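Local atomic coordinates of Two-component system response regulator (Bacteroides fragilis, PDB entry 2QR3), a protein that probably acts as a response regulator of transcription, with an N-terminal receiver domain for the phosphorylation signal in a longer protein predicted to bind ATP and DNA. Residues Q20-N25 and W111-L116; K29-S34 and R44-E49; D54-S59 and Y89-L94; F69-I74 and E101-F106. One frame throughout, in Å; residues are numbered along the deposited sequence. Where two conformers were deposited one is given.

Interaction 1 (Q20-N25 and W111-L116); sequences QLLLKN and WDNQKL
W111 meets L22 at the rim of its indole, where NE1 lies 3.4 Å from L22 CD1, a methyl close to the ring plane rather than over a face. With chi1 at 64° the indole is tucked between the backbone N and carbonyl carbon, which leaves the pyrrole N-H side facing helix 13-23. D112 follows as N-cap of helix 113-124: its OD2 accepts from K115 N (2.9 Å) through the anti lone pair in a nearly straight bond of 169°. N113, in the first turn, bends its amide back over the same leucine, with N113 OD1 3.6 Å from L22 CD1 and N113 CG 3.7 Å from L22 CD2. A weak bond from W111 NE1 to N113 OD1, 3.0 Å long and strongly bent, joins ring and amide, so L22 CD1 packs against a linked ring and amide, while CD2 meets the amide alone. One turn later L116 CD2 closes the buried side of the patch, 4.0 Å from L22 CD1. The contact brings the C-terminal end of helix 13-23 against the start of helix 113-124. L23 reaches L117 and L120 on that helix and V30 on strand 29-33, while the W111 ring meets F86 of strand 83-88.

Interaction 2 (K29-S34 and R44-E49); sequences KVITLS and REENPE
The carboxylate of E46 is approached by both K29 and I31 on one face: I31 CD1 lies above it, 3.8 Å from E46 CD, and the ammonium of K29 is displaced to the same side. K29 NZ does not sit over the group, however, but reaches E46 OE1 on its syn side, 33° out of the carboxylate plane. The resulting salt bridge, 2.8 Å from K29 NZ to E46 OE1, is one-pronged, since E46 OE2 stays 3.6 Å from K29 NZ. The lysine runs out fully extended from the strand. E46 instead bends at chi2 (-73°), which turns its carboxylate across the lysine end and leaves its methylene exposed to I31, whose CD1 lies 3.6 Å from E46 CG. An apolar contact thus underlies the ionic one at the domain surface, where solvent probably weakens the charge attraction. Just beyond, N47 leaves helical geometry with positive phi and lets the chain turn into P48. Strand 29-33 is the outermost strand on its side of the parallel sheet, hydrogen-bonded to strand 5-9 through I6 and I8. Helix 36-45 crosses from it to strand 48-54 as a beta-alpha-beta unit, with L33 packed on L39 and V42, whereas on the other face V30 packs on Q20 and T32 on L16 of helix 13-23.

Interaction 3 (D54-S59 and Y89-L94); sequences DMNFTS and YADIDL
N56 and D91 reach each other because each carries its CG anti to its own carbonyl carbon (chi1 -58° in N56 and -64° in D91), which sends amide and carboxylate out from opposite directions. N56 ND2 donates to D91 OD2 at 3.0 Å. The acceptor lies almost in the amide plane, but the donor comes in from well above the carboxylate, whose plane is turned 73° from that of the amide. The same ND2 also bonds to E66 OE1, so two acids share one amide nitrogen and hold its rotation. N56 OD1 and D91 OD2, both acceptors, are close at 3.2 Å without a bond. Beneath the polar pair M55 kinks at chi2 and chi3 to lay its thioether along the start of helix 92-100: M55 CG lies 3.9 Å from D91 CB, and M55 CE is 3.9 Å from L94 CB. Further back, D54 OD1 accepts from N56 N (2.8 Å) in an Asx turn, fixing the loop that positions N56. D54, the predicted aspartylphosphate site, is unmodified here; its OD2 accepts from D11 N, and its side chain touches K109. An aspartate at the end of the central strand, close to an acidic pair (D10 and D11) and a lysine, is the hallmark of the CheY-like receiver domain, and this contact borders that phosphorylation pocket.

Interaction 4 (F69-I74 and E101-F106); sequences FWLHEI and EGASDF
L71 drives its isobutyl group from helix 67-77 onto the loop that holds A103. CB already points toward the loop, and CG continues outward, anti to the backbone N (chi1 161°), so that both methyls are set side by side against the alanine. L71 CD1 rests on the backbone, 3.8 Å from A103 CA, and is also 3.9 Å from A103 CB. The other branch, L71 CD2, lies beside it against the same methyl, 4.0 Å from A103 CB, and more loosely by the carbonyl oxygen of E101, 4.3 Å from E101 O. Between side chains the contact is apolar; the leucine methyls otherwise rest on backbone atoms of the loop. What presents A103 is the end of helix 92-100: G102, with positive phi, is the C' residue of a Schellman motif in which A103 N bonds to G98 O and G102 N to I99 O. E101 turns its carboxylate to R97 in a salt bridge. Strand 83-88 is a common neighbour, with L71 and I74 packed on V83 and A103 on L85. The chain leading into strand 105-109 pairs with it through S104 and D105, while F106 turns to A95, V96 and I99 of helix 92-100.

From the N terminus, helix 13-23 opens the widest loop, which interaction 1 closes only when the chain reaches the start of helix 113-124; the other three contacts nest inside it. Interaction 2 opens and closes first and is finished before interaction 3 begins. Interactions 3 and 4 cross: 54-59 comes before 69-74, and 89-94 before 101-106, so the two loops overlap along the chain. They also touch, F57 against W70 and T58 OG1 beside W70 NE1. Together they join helix 13-23 to helix 113-124, edge strand 29-33 to the turn after helix 36-45, the loop after the central strand to helix 92-100, and helix 67-77 to the turn before strand 105-109.

Interaction 1 (Q20-N25 and W111-L116)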
loop_
_atom_site.group_PDB
_atom_site.type_symbol
_atom_site.label_atom_id
_atom_site.label_comp_id
_atom_site.label_asym_id
_atom_site.label_seq_id
_atom_site.Cartn_x
_atom_site.Cartn_y
_atom_site.Cartn_z
ATOM N N GLN A 20 10.212 -4.955 1.778
ATOM C CA GLN A 20 10.341 -6.281 1.157
ATOM C C GLN A 20 10.970 -7.209 2.184
ATOM O O GLN A 20 10.451 -8.303 2.462
ATOM C CB GLN A 20 11.179 -6.169 -0.131
ATOM C CG GLN A 20 11.746 -7.464 -0.714
ATOM C CD GLN A 20 10.857 -8.092 -1.783
ATOM O OE1 GLN A 20 10.577 -7.487 -2.843
ATOM N NE2 GLN A 20 10.443 -9.337 -1.533
ATOM N N LEU A 21 12.072 -6.758 2.779
ATOM C CA LEU A 21 12.748 -7.552 3.798
ATOM C C LEU A 21 11.830 -7.875 4.974
ATOM O O LEU A 21 11.845 -8.991 5.502
ATOM C CB LEU A 21 14.037 -6.850 4.272
ATOM C CG LEU A 21 14.852 -7.520 5.394
ATOM C CD1 LEU A 21 15.174 -8.978 5.107
ATOM C CD2 LEU A 21 16.141 -6.736 5.603
ATOM N N LEU A 22 11.019 -6.903 5.397
ATOM C CA LEU A 22 10.151 -7.097 6.534
ATOM C C LEU A 22 8.994 -8.045 6.229
ATOM O O LEU A 22 8.536 -8.762 7.120
ATOM C CB LEU A 22 9.597 -5.747 7.036
ATOM C CG LEU A 22 10.618 -4.773 7.627
ATOM C CD1 LEU A 22 10.058 -3.330 7.687
ATOM C CD2 LEU A 22 11.122 -5.253 9.005
ATOM N N LEU A 23 8.505 -8.046 4.981
ATOM C CA LEU A 23 7.253 -8.753 4.681
ATOM C C LEU A 23 7.426 -10.084 3.965
ATOM O O LEU A 23 6.457 -10.862 3.912
ATOM C CB LEU A 23 6.308 -7.843 3.870
ATOM C CG LEU A 23 5.947 -6.492 4.509
ATOM C CD1 LEU A 23 5.027 -5.697 3.547
ATOM C CD2 LEU A 23 5.295 -6.600 5.902
ATOM N N LYS A 24 8.627 -10.291 3.389
ATOM C CA LYS A 24 9.066 -11.486 2.607
ATOM C C LYS A 24 8.579 -12.808 3.206
ATOM O O LYS A 24 8.309 -13.779 2.492
ATOM C CB LYS A 24 10.613 -11.571 2.637
ATOM C CG LYS A 24 11.404 -11.159 1.422
ATOM C CD LYS A 24 12.919 -11.421 1.715
ATOM C CE LYS A 24 13.831 -11.177 0.492
ATOM N NZ LYS A 24 14.508 -9.836 0.517
ATOM N N ASN A 25 8.521 -12.866 4.529
ATOM C CA ASN A 25 8.293 -14.151 5.180
ATOM C C ASN A 25 6.902 -14.344 5.727
ATOM O O ASN A 25 6.620 -15.331 6.433
ATOM C CB ASN A 25 9.371 -14.413 6.233
ATOM C CG ASN A 25 10.419 -15.342 5.713
ATOM O OD1 ASN A 25 11.476 -14.899 5.253
ATOM N ND2 ASN A 25 10.097 -16.638 5.680
ATOM N N TRP A 111 7.965 4.121 10.570
ATOM C CA TRP A 111 7.041 3.121 11.072
ATOM C C TRP A 111 7.620 2.282 12.211
ATOM O O TRP A 111 8.833 2.303 12.485
ATOM C CB TRP A 111 6.591 2.202 9.916
ATOM C CG TRP A 111 7.679 1.394 9.320
ATOM C CD1 TRP A 111 8.014 0.129 9.656
ATOM C CD2 TRP A 111 8.587 1.787 8.258
ATOM N NE1 TRP A 111 9.097 -0.304 8.894
ATOM C CE2 TRP A 111 9.450 0.689 8.019
ATOM C CE3 TRP A 111 8.751 2.951 7.493
ATOM C CZ2 TRP A 111 10.470 0.725 7.064
ATOM C CZ3 TRP A 111 9.765 2.980 6.522
ATOM C CH2 TRP A 111 10.617 1.877 6.321
ATOM N N ASP A 112 6.732 1.561 12.885
ATOM C CA ASP A 112 7.125 0.529 13.814
ATOM C C ASP A 112 6.978 -0.777 13.047
ATOM O O ASP A 112 5.954 -0.982 12.364
ATOM C CB ASP A 112 6.244 0.563 15.079
ATOM C CG ASP A 112 6.454 -0.655 15.959
ATOM O OD1 ASP A 112 7.356 -0.621 16.840
ATOM O OD2 ASP A 112 5.773 -1.681 15.720
ATOM N N ASN A 113 7.992 -1.634 13.094
ATOM C CA ASN A 113 8.011 -2.837 12.251
ATOM C C ASN A 113 6.836 -3.773 12.506
ATOM O O ASN A 113 6.182 -4.245 11.569
ATOM C CB ASN A 113 9.317 -3.626 12.410
ATOM C CG ASN A 113 10.509 -2.912 11.819
ATOM O OD1 ASN A 113 10.352 -2.009 11.005
ATOM N ND2 ASN A 113 11.719 -3.335 12.208
ATOM N N GLN A 114 6.551 -4.024 13.782
ATOM C CA GLN A 114 5.419 -4.910 14.103
ATOM C C GLN A 114 4.067 -4.302 13.769
ATOM O O GLN A 114 3.213 -5.011 13.254
ATOM C CB GLN A 114 5.479 -5.446 15.549
ATOM C CG GLN A 114 4.605 -6.702 15.782
ATOM C CD GLN A 114 5.122 -7.997 15.091
ATOM O OE1 GLN A 114 6.216 -8.031 14.510
ATOM N NE2 GLN A 114 4.325 -9.066 15.172
ATOM N N LYS A 115 3.877 -3.012 14.035
ATOM C CA LYS A 115 2.662 -2.293 13.647
ATOM C C LYS A 115 2.435 -2.313 12.124
ATOM O O LYS A 115 1.307 -2.486 11.662
ATOM C CB LYS A 115 2.711 -0.846 14.140
ATOM C CG LYS A 115 1.345 -0.204 14.347
ATOM C CD LYS A 115 1.441 1.236 14.920
ATOM C CE LYS A 115 0.060 1.768 15.301
ATOM N NZ LYS A 115 0.076 3.164 15.886
ATOM N N LEU A 116 3.501 -2.149 11.348
ATOM C CA LEU A 116 3.376 -2.174 9.890
ATOM C C LEU A 116 2.843 -3.520 9.457
ATOM O O LEU A 116 1.884 -3.594 8.698
ATOM C CB LEU A 116 4.740 -1.883 9.215
ATOM C CG LEU A 116 4.841 -2.111 7.723
ATOM C CD1 LEU A 116 3.935 -1.172 6.924
ATOM C CD2 LEU A 116 6.284 -1.963 7.242
#

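Interaction 2 (K29-S34 and R44-E49)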
loop_
_atom_site.group_PDB
_atom_site.type_symbol
_atom_site.label_atom_id
_atom_site.label_comp_id
_atom_site.label_asym_id
_atom_site.label_seq_id
_atom_site.Cartn_x
_atom_site.Cartn_y
_atom_site.Cartn_z
ATOM N N LYS A 29 4.063 -13.568 -1.874
ATOM C CA LYS A 29 4.818 -12.794 -2.851
ATOM C C LYS A 29 4.766 -11.327 -2.435
ATOM O O LYS A 29 3.697 -10.822 -2.077
ATOM C CB LYS A 29 4.152 -12.943 -4.209
ATOM C CG LYS A 29 4.959 -12.506 -5.410
ATOM C CD LYS A 29 4.186 -12.980 -6.645
ATOM C CE LYS A 29 4.984 -12.847 -7.921
ATOM N NZ LYS A 29 4.209 -13.412 -9.087
ATOM N N VAL A 30 5.916 -10.663 -2.495
ATOM C CA VAL A 30 5.985 -9.242 -2.227
ATOM C C VAL A 30 6.464 -8.585 -3.516
ATOM O O VAL A 30 7.603 -8.804 -3.934
ATOM C CB VAL A 30 6.945 -8.935 -1.073
ATOM C CG1 VAL A 30 7.029 -7.443 -0.869
ATOM C CG2 VAL A 30 6.474 -9.603 0.236
ATOM N N ILE A 31 5.597 -7.786 -4.127
ATOM C CA ILE A 31 5.935 -7.058 -5.339
ATOM C C ILE A 31 6.169 -5.591 -4.977
ATOM O O ILE A 31 5.309 -4.963 -4.358
ATOM C CB ILE A 31 4.816 -7.178 -6.374
ATOM C CG1 ILE A 31 4.676 -8.643 -6.791
ATOM C CG2 ILE A 31 5.115 -6.273 -7.565
ATOM C CD1 ILE A 31 3.500 -8.941 -7.700
ATOM N N THR A 32 7.327 -5.056 -5.347
ATOM C CA THR A 32 7.623 -3.643 -5.087
ATOM C C THR A 32 7.760 -2.934 -6.415
ATOM O O THR A 32 8.319 -3.502 -7.380
ATOM C CB THR A 32 8.939 -3.472 -4.281
ATOM O OG1 THR A 32 10.026 -4.089 -5.001
ATOM C CG2 THR A 32 8.800 -4.122 -2.892
ATOM N N LEU A 33 7.264 -1.707 -6.493
ATOM C CA LEU A 33 7.369 -0.941 -7.755
ATOM C C LEU A 33 7.288 0.559 -7.517
ATOM O O LEU A 33 6.863 0.979 -6.454
ATOM C CB LEU A 33 6.276 -1.377 -8.735
ATOM C CG LEU A 33 4.832 -1.306 -8.256
ATOM C CD1 LEU A 33 4.236 0.077 -8.594
ATOM C CD2 LEU A 33 4.037 -2.395 -8.975
ATOM N N SER A 34 7.691 1.350 -8.512
ATOM C CA SER A 34 7.618 2.801 -8.425
ATOM C C SER A 34 7.005 3.401 -9.707
ATOM O O SER A 34 7.017 4.620 -9.910
ATOM C CB SER A 34 9.039 3.350 -8.208
ATOM O OG SER A 34 9.619 2.769 -7.038
ATOM N N ARG A 44 -3.763 -6.250 -12.323
ATOM C CA ARG A 44 -4.589 -7.091 -13.193
ATOM C C ARG A 44 -4.219 -8.563 -13.060
ATOM O O ARG A 44 -5.098 -9.434 -12.989
ATOM C CB ARG A 44 -4.414 -6.709 -14.667
ATOM C CG ARG A 44 -5.460 -7.437 -15.577
ATOM C CD ARG A 44 -5.370 -7.098 -17.064
ATOM N NE ARG A 44 -5.438 -5.659 -17.247
ATOM C CZ ARG A 44 -4.362 -4.926 -17.474
ATOM N NH1 ARG A 44 -3.194 -5.544 -17.605
ATOM N NH2 ARG A 44 -4.474 -3.606 -17.586
ATOM N N GLU A 45 -2.922 -8.821 -13.040
ATOM C CA GLU A 45 -2.401 -10.175 -13.181
ATOM C C GLU A 45 -2.084 -10.902 -11.897
ATOM O O GLU A 45 -2.041 -12.147 -11.893
ATOM C CB GLU A 45 -1.129 -10.126 -13.989
ATOM C CG GLU A 45 -1.330 -9.661 -15.419
ATOM C CD GLU A 45 -0.062 -9.777 -16.231
ATOM O OE1 GLU A 45 0.998 -10.150 -15.660
ATOM O OE2 GLU A 45 -0.121 -9.483 -17.444
ATOM N N GLU A 46 -1.841 -10.158 -10.815
ATOM C CA GLU A 46 -1.272 -10.769 -9.608
ATOM C C GLU A 46 -2.212 -11.067 -8.432
ATOM O O GLU A 46 -1.745 -11.528 -7.388
ATOM C CB GLU A 46 -0.075 -9.959 -9.130
ATOM C CG GLU A 46 1.037 -9.861 -10.146
ATOM C CD GLU A 46 1.819 -11.158 -10.329
ATOM O OE1 GLU A 46 1.769 -12.047 -9.442
ATOM O OE2 GLU A 46 2.484 -11.276 -11.379
ATOM N N ASN A 47 -3.504 -10.822 -8.607
ATOM C CA ASN A 47 -4.522 -11.042 -7.568
ATOM C C ASN A 47 -4.054 -10.601 -6.178
ATOM O O ASN A 47 -4.009 -11.393 -5.224
ATOM C CB ASN A 47 -5.003 -12.498 -7.562
ATOM C CG ASN A 47 -5.422 -12.976 -8.936
ATOM O OD1 ASN A 47 -4.769 -13.834 -9.521
ATOM N ND2 ASN A 47 -6.508 -12.419 -9.459
ATOM N N PRO A 48 -3.687 -9.304 -6.054
ATOM C CA PRO A 48 -3.177 -8.825 -4.766
ATOM C C PRO A 48 -4.222 -8.874 -3.670
ATOM O O PRO A 48 -5.410 -8.696 -3.948
ATOM C CB PRO A 48 -2.802 -7.372 -5.063
ATOM C CG PRO A 48 -3.657 -6.978 -6.201
ATOM C CD PRO A 48 -3.708 -8.231 -7.059
ATOM N N GLU A 49 -3.775 -9.124 -2.445
ATOM C CA GLU A 49 -4.641 -9.080 -1.269
ATOM C C GLU A 49 -4.679 -7.716 -0.576
ATOM O O GLU A 49 -5.615 -7.420 0.138
ATOM C CB GLU A 49 -4.238 -10.173 -0.287
ATOM C CG GLU A 49 -4.953 -11.485 -0.707
ATOM C CD GLU A 49 -4.637 -12.659 0.150
ATOM O OE1 GLU A 49 -4.735 -12.536 1.388
ATOM O OE2 GLU A 49 -4.334 -13.725 -0.428
#

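Interaction 3 (D54-S59 and Y89-L94)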
loop_
_atom_site.group_PDB
_atom_site.type_symbol
_atom_site.label_atom_id
_atom_site.label_comp_id
_atom_site.label_asym_id
_atom_site.label_seq_id
_atom_site.Cartn_x
_atom_site.Cartn_y
_atom_site.Cartn_z
ATOM N N ASP A 54 2.333 4.675 -1.109
ATOM C CA ASP A 54 3.031 5.920 -0.740
ATOM C C ASP A 54 2.099 7.125 -0.931
ATOM O O ASP A 54 1.562 7.346 -2.006
ATOM C CB ASP A 54 4.279 6.014 -1.665
ATOM C CG ASP A 54 5.138 7.282 -1.484
ATOM O OD1 ASP A 54 4.891 8.161 -0.623
ATOM O OD2 ASP A 54 6.120 7.357 -2.273
ATOM N N MET A 55 1.938 7.908 0.135
ATOM C CA MET A 55 1.067 9.077 0.153
ATOM C C MET A 55 1.530 10.061 -0.926
ATOM O O MET A 55 0.729 10.847 -1.458
ATOM C CB MET A 55 1.194 9.702 1.544
ATOM C CG MET A 55 0.111 10.601 2.090
ATOM S SD MET A 55 -1.579 9.935 2.323
ATOM C CE MET A 55 -2.047 10.780 0.818
ATOM N N ASN A 56 2.819 10.017 -1.242
ATOM C CA ASN A 56 3.422 10.978 -2.170
ATOM C C ASN A 56 3.783 10.349 -3.502
ATOM O O ASN A 56 4.577 10.907 -4.275
ATOM C CB ASN A 56 4.677 11.586 -1.543
ATOM C CG ASN A 56 4.402 12.280 -0.225
ATOM O OD1 ASN A 56 5.079 12.009 0.777
ATOM N ND2 ASN A 56 3.419 13.164 -0.205
ATOM N N PHE A 57 3.223 9.178 -3.778
ATOM C CA PHE A 57 3.534 8.466 -5.012
ATOM C C PHE A 57 3.442 9.411 -6.219
ATOM O O PHE A 57 2.411 10.062 -6.422
ATOM C CB PHE A 57 2.601 7.250 -5.196
ATOM C CG PHE A 57 2.931 6.416 -6.401
ATOM C CD1 PHE A 57 4.244 6.045 -6.663
ATOM C CD2 PHE A 57 1.939 6.012 -7.268
ATOM C CE1 PHE A 57 4.554 5.279 -7.787
ATOM C CE2 PHE A 57 2.238 5.247 -8.392
ATOM C CZ PHE A 57 3.541 4.886 -8.645
ATOM N N THR A 58 4.513 9.460 -7.016
ATOM C CA THR A 58 4.620 10.338 -8.224
ATOM C C THR A 58 4.631 11.850 -7.936
ATOM O O THR A 58 4.266 12.647 -8.807
ATOM C CB THR A 58 3.546 10.040 -9.345
ATOM O OG1 THR A 58 2.243 10.469 -8.909
ATOM C CG2 THR A 58 3.517 8.561 -9.718
ATOM N N SER A 59 5.076 12.244 -6.744
ATOM C CA SER A 59 5.063 13.661 -6.343
ATOM C C SER A 59 6.075 14.476 -7.151
ATOM O O SER A 59 7.192 13.999 -7.406
ATOM C CB SER A 59 5.401 13.791 -4.868
ATOM O OG SER A 59 6.700 13.259 -4.615
ATOM N N TYR A 89 4.687 11.818 8.787
ATOM C CA TYR A 89 3.941 12.647 9.750
ATOM C C TYR A 89 3.459 13.972 9.160
ATOM O O TYR A 89 2.367 14.461 9.500
ATOM C CB TYR A 89 4.737 12.889 11.053
ATOM C CG TYR A 89 4.633 11.760 12.039
ATOM C CD1 TYR A 89 5.606 10.778 12.078
ATOM C CD2 TYR A 89 3.540 11.652 12.917
ATOM C CE1 TYR A 89 5.518 9.711 12.970
ATOM C CE2 TYR A 89 3.442 10.579 13.817
ATOM C CZ TYR A 89 4.440 9.617 13.835
ATOM O OH TYR A 89 4.407 8.539 14.702
ATOM N N ALA A 90 4.236 14.547 8.247
ATOM C CA ALA A 90 3.863 15.830 7.638
ATOM C C ALA A 90 2.625 15.720 6.737
ATOM O O ALA A 90 2.023 16.748 6.354
ATOM C CB ALA A 90 5.021 16.405 6.861
ATOM N N ASP A 91 2.245 14.482 6.402
ATOM C CA ASP A 91 1.073 14.284 5.581
ATOM C C ASP A 91 -0.113 13.608 6.290
ATOM O O ASP A 91 -1.032 13.176 5.593
ATOM C CB ASP A 91 1.436 13.538 4.281
ATOM C CG ASP A 91 2.376 14.353 3.392
ATOM O OD1 ASP A 91 2.214 15.594 3.369
ATOM O OD2 ASP A 91 3.255 13.758 2.738
ATOM N N ILE A 92 -0.118 13.547 7.628
ATOM C CA ILE A 92 -1.187 12.794 8.321
ATOM C C ILE A 92 -2.608 13.335 8.077
ATOM O O ILE A 92 -3.584 12.560 8.079
ATOM C CB ILE A 92 -0.934 12.560 9.850
ATOM C CG1 ILE A 92 -0.627 13.887 10.579
ATOM C CG2 ILE A 92 0.088 11.387 10.061
ATOM C CD1 ILE A 92 -0.484 13.753 12.112
ATOM N N ASP A 93 -2.727 14.642 7.830
ATOM C CA ASP A 93 -4.015 15.211 7.447
ATOM C C ASP A 93 -4.534 14.580 6.149
ATOM O O ASP A 93 -5.718 14.295 6.013
ATOM C CB ASP A 93 -3.981 16.748 7.355
ATOM C CG ASP A 93 -3.021 17.283 6.262
ATOM O OD1 ASP A 93 -1.985 16.651 5.994
ATOM O OD2 ASP A 93 -3.304 18.370 5.684
ATOM N N LEU A 94 -3.643 14.380 5.188
ATOM C CA LEU A 94 -4.024 13.742 3.922
ATOM C C LEU A 94 -4.320 12.240 4.089
ATOM O O LEU A 94 -5.205 11.720 3.420
ATOM C CB LEU A 94 -2.910 13.952 2.875
ATOM C CG LEU A 94 -2.648 15.432 2.553
ATOM C CD1 LEU A 94 -1.578 15.488 1.433
ATOM C CD2 LEU A 94 -3.906 16.179 2.135
#

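Interaction 4 (F69-I74 and E101-F106)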
loop_
_atom_site.group_PDB
_atom_site.type_symbol
_atom_site.label_atom_id
_atom_site.label_comp_id
_atom_site.label_asym_id
_atom_site.label_seq_id
_atom_site.Cartn_x
_atom_site.Cartn_y
_atom_site.Cartn_z
ATOM N N PHE A 69 -5.028 10.605 -5.340
ATOM C CA PHE A 69 -5.360 10.308 -6.732
ATOM C C PHE A 69 -5.245 8.816 -7.048
ATOM O O PHE A 69 -6.169 8.200 -7.605
ATOM C CB PHE A 69 -4.447 11.113 -7.659
ATOM C CG PHE A 69 -4.569 10.707 -9.088
ATOM C CD1 PHE A 69 -5.566 11.249 -9.894
ATOM C CD2 PHE A 69 -3.725 9.747 -9.614
ATOM C CE1 PHE A 69 -5.697 10.855 -11.225
ATOM C CE2 PHE A 69 -3.854 9.332 -10.933
ATOM C CZ PHE A 69 -4.845 9.894 -11.738
ATOM N N TRP A 70 -4.113 8.219 -6.675
ATOM C CA TRP A 70 -3.884 6.789 -6.941
ATOM C C TRP A 70 -4.803 5.879 -6.142
ATOM O O TRP A 70 -5.244 4.834 -6.618
ATOM C CB TRP A 70 -2.394 6.447 -6.735
ATOM C CG TRP A 70 -1.566 7.080 -7.800
ATOM C CD1 TRP A 70 -0.700 8.149 -7.669
ATOM C CD2 TRP A 70 -1.574 6.739 -9.188
ATOM N NE1 TRP A 70 -0.139 8.455 -8.897
ATOM C CE2 TRP A 70 -0.668 7.610 -9.843
ATOM C CE3 TRP A 70 -2.233 5.763 -9.937
ATOM C CZ2 TRP A 70 -0.423 7.538 -11.218
ATOM C CZ3 TRP A 70 -1.992 5.693 -11.300
ATOM C CH2 TRP A 70 -1.104 6.579 -11.930
ATOM N N LEU A 71 -5.119 6.280 -4.914
ATOM C CA LEU A 71 -6.091 5.515 -4.124
ATOM C C LEU A 71 -7.393 5.447 -4.897
ATOM O O LEU A 71 -8.037 4.395 -5.010
ATOM C CB LEU A 71 -6.329 6.215 -2.759
ATOM C CG LEU A 71 -7.591 5.863 -1.968
ATOM C CD1 LEU A 71 -7.522 4.422 -1.416
ATOM C CD2 LEU A 71 -7.687 6.879 -0.807
ATOM N N HIS A 72 -7.786 6.584 -5.449
ATOM C CA HIS A 72 -9.079 6.671 -6.092
ATOM C C HIS A 72 -9.111 5.804 -7.344
ATOM O O HIS A 72 -10.098 5.139 -7.629
ATOM C CB HIS A 72 -9.380 8.125 -6.431
ATOM C CG HIS A 72 -10.798 8.349 -6.828
ATOM N ND1 HIS A 72 -11.833 8.326 -5.916
ATOM C CD2 HIS A 72 -11.359 8.600 -8.034
ATOM C CE1 HIS A 72 -12.974 8.551 -6.549
ATOM N NE2 HIS A 72 -12.715 8.712 -7.836
ATOM N N GLU A 73 -8.019 5.835 -8.088
ATOM C CA GLU A 73 -7.975 5.130 -9.370
ATOM C C GLU A 73 -7.941 3.639 -9.142
ATOM O O GLU A 73 -8.616 2.885 -9.825
ATOM C CB GLU A 73 -6.787 5.605 -10.202
ATOM C CG GLU A 73 -6.954 7.051 -10.680
ATOM C CD GLU A 73 -8.269 7.265 -11.457
ATOM O OE1 GLU A 73 -8.662 6.365 -12.240
ATOM O OE2 GLU A 73 -8.903 8.315 -11.237
ATOM N N ILE A 74 -7.182 3.203 -8.138
ATOM C CA ILE A 74 -7.198 1.796 -7.783
ATOM C C ILE A 74 -8.596 1.362 -7.356
ATOM O O ILE A 74 -9.093 0.339 -7.813
ATOM C CB ILE A 74 -6.185 1.495 -6.646
ATOM C CG1 ILE A 74 -4.738 1.709 -7.132
ATOM C CG2 ILE A 74 -6.452 0.130 -6.057
ATOM C CD1 ILE A 74 -3.663 1.674 -5.981
ATOM N N GLU A 101 -12.019 8.855 2.243
ATOM C CA GLU A 101 -12.223 8.624 0.806
ATOM C C GLU A 101 -12.072 7.139 0.441
ATOM O O GLU A 101 -11.993 6.777 -0.743
ATOM C CB GLU A 101 -11.293 9.519 -0.023
ATOM C CG GLU A 101 -11.572 11.059 0.141
ATOM C CD GLU A 101 -10.657 11.968 -0.691
ATOM O OE1 GLU A 101 -9.730 11.483 -1.415
ATOM O OE2 GLU A 101 -10.885 13.201 -0.649
ATOM N N GLY A 102 -11.989 6.286 1.464
ATOM C CA GLY A 102 -12.147 4.844 1.297
ATOM C C GLY A 102 -10.884 3.991 1.425
ATOM O O GLY A 102 -10.945 2.781 1.190
ATOM N N ALA A 103 -9.740 4.592 1.777
ATOM C CA ALA A 103 -8.564 3.789 2.164
ATOM C C ALA A 103 -8.886 2.862 3.350
ATOM O O ALA A 103 -9.617 3.244 4.267
ATOM C CB ALA A 103 -7.377 4.705 2.521
ATOM N N SER A 104 -8.314 1.658 3.371
ATOM C CA SER A 104 -8.588 0.703 4.431
ATOM C C SER A 104 -7.941 1.043 5.756
ATOM O O SER A 104 -8.496 0.714 6.793
ATOM C CB SER A 104 -8.161 -0.707 4.009
ATOM O OG SER A 104 -9.008 -1.125 2.958
ATOM N N ASP A 105 -6.747 1.662 5.713
ATOM C CA ASP A 105 -5.996 2.004 6.902
ATOM C C ASP A 105 -4.818 2.865 6.461
ATOM O O ASP A 105 -4.646 3.120 5.267
ATOM C CB ASP A 105 -5.454 0.742 7.606
ATOM C CG ASP A 105 -5.408 0.886 9.137
ATOM O OD1 ASP A 105 -5.309 2.023 9.663
ATOM O OD2 ASP A 105 -5.456 -0.169 9.814
ATOM N N PHE A 106 -4.045 3.326 7.430
ATOM C CA PHE A 106 -2.756 3.950 7.104
ATOM C C PHE A 106 -1.697 3.621 8.135
ATOM O O PHE A 106 -2.010 3.244 9.288
ATOM C CB PHE A 106 -2.875 5.474 6.832
ATOM C CG PHE A 106 -3.245 6.317 8.050
ATOM C CD1 PHE A 106 -4.567 6.808 8.175
ATOM C CD2 PHE A 106 -2.304 6.702 8.985
ATOM C CE1 PHE A 106 -4.938 7.632 9.248
ATOM C CE2 PHE A 106 -2.663 7.523 10.092
ATOM C CZ PHE A 106 -4.000 7.969 10.217
#